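PDB 5LY9: variant surface glycoprotein MITAT 1.1 from Trypanosoma brucei brucei, which forms a coat on the parasite surface and, through serial expression of antigenically distinct variants, lets the trypanosome evade the host immune response. Local coordinates for residues L280-T283 / L284-K288; E354-A357 / A358-V361. All coordinates share one frame; numbering follows the deposited sequence.

Contact 1. Residues L280-T283 / L284-K288; sequences LVKT and LLLPK
Leu286 folds back over the last turn of helix 275-285 and meets Val281 and Lys282. Its CB passes 3.9 Å from Val281 O, and CG lies closer still to that oxygen, at 3.6 Å. CG also faces the side chain of Val281, whose CG1 is 4.2 Å from Leu286 CG, the two side chains meeting at a slant. At the tip, Leu286 CD1 rests on the backbone of Lys282, 3.8 Å from its CA. A chi1 of -67° sets Leu286 CG beside its own backbone N and turns the branch back along the helix.

The backbone follows the same return. Val281 O accepts two bonds, from Leu285 N above its carbonyl plane (2.9 Å) and from Leu286 N nearly in line with the carbonyl (3.0 Å); the second makes a wider, pi-type turn. One residue earlier, Leu284 N bonds to Leu280 O at 2.8 Å. The side chains of Leu280 and Leu284 run side by side in the same direction, with Leu280 CD2 3.9 Å from Leu284 CD1. Leu280 also packs on Leu67 and Tyr71 of helix 62-114, Val281 on Leu300 of helix 295-304, and Leu284 on Asn352 of the second subunit. Thr283 directs OG1 to Ala279 O, keeping its hydroxyl on the helix.

The contact thus pairs aliphatic packing with a carbonyl shared by two N-H groups: Val281 O satisfies the amides of both Leu285 and Leu286 as the helix gives way to loop, while Leu285 CB and Leu286 CG lie alongside that oxygen.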
# COMPACT_ATOMS: atom_id res chain seq x y z
N LEU A 280 22.77 13.62 19.00
CA LEU A 280 23.58 14.49 18.11
C LEU A 280 24.48 15.48 18.87
O LEU A 280 25.45 15.95 18.31
CB LEU A 280 22.73 15.24 17.11
CG LEU A 280 22.18 14.38 15.99
CD1 LEU A 280 21.01 15.05 15.35
CD2 LEU A 280 23.32 14.12 15.04
N VAL A 281 24.13 15.83 20.12
CA VAL A 281 24.94 16.69 20.89
C VAL A 281 26.29 16.00 21.08
O VAL A 281 27.36 16.59 20.91
CB VAL A 281 24.27 17.11 22.22
CG1 VAL A 281 25.26 17.87 23.12
CG2 VAL A 281 23.03 18.00 21.93
N LYS A 282 26.22 14.74 21.41
CA LYS A 282 27.39 13.91 21.62
C LYS A 282 28.11 13.65 20.29
O LYS A 282 29.30 13.93 20.19
CB LYS A 282 26.99 12.61 22.25
CG LYS A 282 28.25 11.78 22.50
CD LYS A 282 27.93 10.55 23.30
CE LYS A 282 29.20 9.71 23.48
NZ LYS A 282 28.77 8.36 23.87
N THR A 283 27.38 13.31 19.27
CA THR A 283 27.95 13.09 17.92
C THR A 283 28.67 14.28 17.32
O THR A 283 29.76 14.10 16.78
CB THR A 283 26.85 12.64 16.97
OG1 THR A 283 26.35 11.40 17.48
CG2 THR A 283 27.35 12.41 15.48
N LEU A 284 28.06 15.47 17.36
CA LEU A 284 28.55 16.64 16.61
C LEU A 284 29.25 17.67 17.44
O LEU A 284 30.09 18.38 16.93
CB LEU A 284 27.35 17.32 15.90
CG LEU A 284 26.72 16.52 14.75
CD1 LEU A 284 25.47 17.25 14.23
CD2 LEU A 284 27.77 16.22 13.67
N LEU A 285 28.95 17.77 18.73
CA LEU A 285 29.40 18.94 19.49
C LEU A 285 30.34 18.65 20.65
O LEU A 285 31.12 19.50 21.00
CB LEU A 285 28.16 19.77 19.90
CG LEU A 285 27.17 20.26 18.88
CD1 LEU A 285 26.06 21.18 19.49
CD2 LEU A 285 27.83 21.08 17.81
N LEU A 286 30.24 17.51 21.30
CA LEU A 286 31.09 17.21 22.43
C LEU A 286 32.48 16.75 22.00
O LEU A 286 32.62 16.06 21.02
CB LEU A 286 30.47 16.16 23.29
CG LEU A 286 29.15 16.60 24.02
CD1 LEU A 286 28.62 15.48 24.91
CD2 LEU A 286 29.18 17.87 24.81
N PRO A 287 33.52 17.12 22.74
CA PRO A 287 34.79 16.42 22.54
C PRO A 287 34.69 14.90 22.76
O PRO A 287 33.93 14.44 23.63
CB PRO A 287 35.67 16.99 23.62
CG PRO A 287 34.94 18.09 24.32
CD PRO A 287 33.49 17.97 23.94
N LYS A 288 35.51 14.12 22.04
CA LYS A 288 35.46 12.64 22.17
C LYS A 288 35.99 12.22 23.54
O LYS A 288 35.60 11.21 24.10
CB LYS A 288 36.20 11.96 20.99
CG LYS A 288 36.12 12.78 19.68
CD LYS A 288 36.05 11.99 18.38
CE LYS A 288 36.04 12.94 17.19
NZ LYS A 288 37.42 13.40 16.79

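Contact 2. Residues E354-A357 / A358-V361; sequences EMIA and AQNV
The side-chain amide of Gln359 turns one face to Met355, whose CG sits above Gln359 CD at 4.2 Å. The oxygen of the Gln359 amide reaches back over the preceding turn as well, with Gln359 OE1 3.7 Å from Ile356 CA. Gln359 CG stands beside its own backbone N (chi1 -70°) and passes over the preceding turn, 3.3 Å from Met355 O.

The second amide, of Asn360, is carried off the helix by a chi1 of -175° and meets the preceding turn through water. This water accepts from Asn360 ND2 and donates to Ala357 O, each at 2.8 Å. Ala357 O also takes a weak bond from Val361 N, at 3.3 Å, so the water supplements a slack helical link. The other three are ordinary i to i+4 helix bonds: Ala358 N to Glu354 O, Gln359 N to Met355 O at 2.9 Å, and Asn360 N to Ile356 O.

Glu354 leaves the helix away from the following turn, and its OE1 forms a salt bridge with Arg69 NE of the second subunit, giving the buried acid a positive partner.

All eight residues belong to helix 343-367, packed against helix 62-114 of the second subunit: Met355 lies on Thr66 of that subunit, while Ala358 and Gln359 lie on its Leu62. Glu354 also packs against Glu354 of the second subunit, so this part of the helix lies at the dimer interface.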
# COMPACT_ATOMS: atom_id res chain seq x y z
N GLU A 354 25.77 26.30 -1.64
CA GLU A 354 27.01 25.50 -1.45
C GLU A 354 28.13 25.95 -2.50
O GLU A 354 29.37 25.91 -2.21
CB GLU A 354 26.78 24.00 -1.51
CG GLU A 354 25.98 23.31 -0.36
CD GLU A 354 25.74 21.74 -0.54
OE1 GLU A 354 26.07 21.13 -1.61
OE2 GLU A 354 25.16 21.10 0.42
N MET A 355 27.73 26.31 -3.70
CA MET A 355 28.66 26.75 -4.71
C MET A 355 29.21 28.09 -4.28
O MET A 355 30.43 28.30 -4.28
CB MET A 355 28.02 26.91 -6.10
CG MET A 355 29.05 27.17 -7.19
SD MET A 355 28.28 27.17 -8.82
CE MET A 355 27.19 28.52 -8.69
N ILE A 356 28.33 28.98 -3.89
CA ILE A 356 28.69 30.31 -3.44
C ILE A 356 29.62 30.26 -2.26
O ILE A 356 30.62 31.03 -2.20
CB ILE A 356 27.46 31.16 -3.11
CG1 ILE A 356 26.74 31.56 -4.39
CG2 ILE A 356 27.86 32.40 -2.29
CD1 ILE A 356 25.34 32.10 -4.19
N ALA A 357 29.37 29.32 -1.36
CA ALA A 357 30.20 29.17 -0.16
C ALA A 357 31.61 28.70 -0.52
O ALA A 357 32.62 29.12 0.13
CB ALA A 357 29.58 28.13 0.79
N ALA A 358 31.69 27.79 -1.50
CA ALA A 358 33.01 27.34 -1.99
C ALA A 358 33.73 28.51 -2.65
O ALA A 358 34.93 28.68 -2.41
CB ALA A 358 32.92 26.14 -2.94
N GLN A 359 33.02 29.29 -3.48
CA GLN A 359 33.62 30.39 -4.14
C GLN A 359 34.20 31.36 -3.13
O GLN A 359 35.27 31.94 -3.37
CB GLN A 359 32.62 31.12 -5.06
CG GLN A 359 32.27 30.26 -6.27
CD GLN A 359 31.16 30.76 -7.20
OE1 GLN A 359 30.10 31.27 -6.76
NE2 GLN A 359 31.38 30.55 -8.51
N ASN A 360 33.49 31.54 -2.02
CA ASN A 360 33.89 32.44 -0.92
C ASN A 360 35.27 32.07 -0.40
O ASN A 360 36.10 32.94 -0.18
CB ASN A 360 32.87 32.35 0.26
CG ASN A 360 33.17 33.35 1.39
OD1 ASN A 360 33.53 34.50 1.10
ND2 ASN A 360 33.01 32.93 2.69
N VAL A 361 35.49 30.78 -0.15
CA VAL A 361 36.76 30.28 0.33
C VAL A 361 37.87 30.53 -0.66
O VAL A 361 38.92 31.02 -0.30
CB VAL A 361 36.70 28.80 0.69
CG1 VAL A 361 38.09 28.25 1.01
CG2 VAL A 361 35.75 28.60 1.84
O HOH W 1 31.87 30.33 2.58

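In the fold
Along the chain the two contacts come in series, contact 1 at the end of helix 275-285 and contact 2 in helix 343-367 near the C-terminus of this N-terminal VSG fragment. Their centres are about 26 Å apart, on the same side of the chain's centre, and their nearest atoms about 14 Å, so they do not touch within one subunit. The dimer brings them together: Leu285 of contact 1 packs on Met355 of the second subunit, a residue of contact 2 there. Helix 62-114 of one subunit is faced by contact 1 of its own chain and by contact 2 of the other, so both lie in the dimer interface region of the VSG N-terminal part.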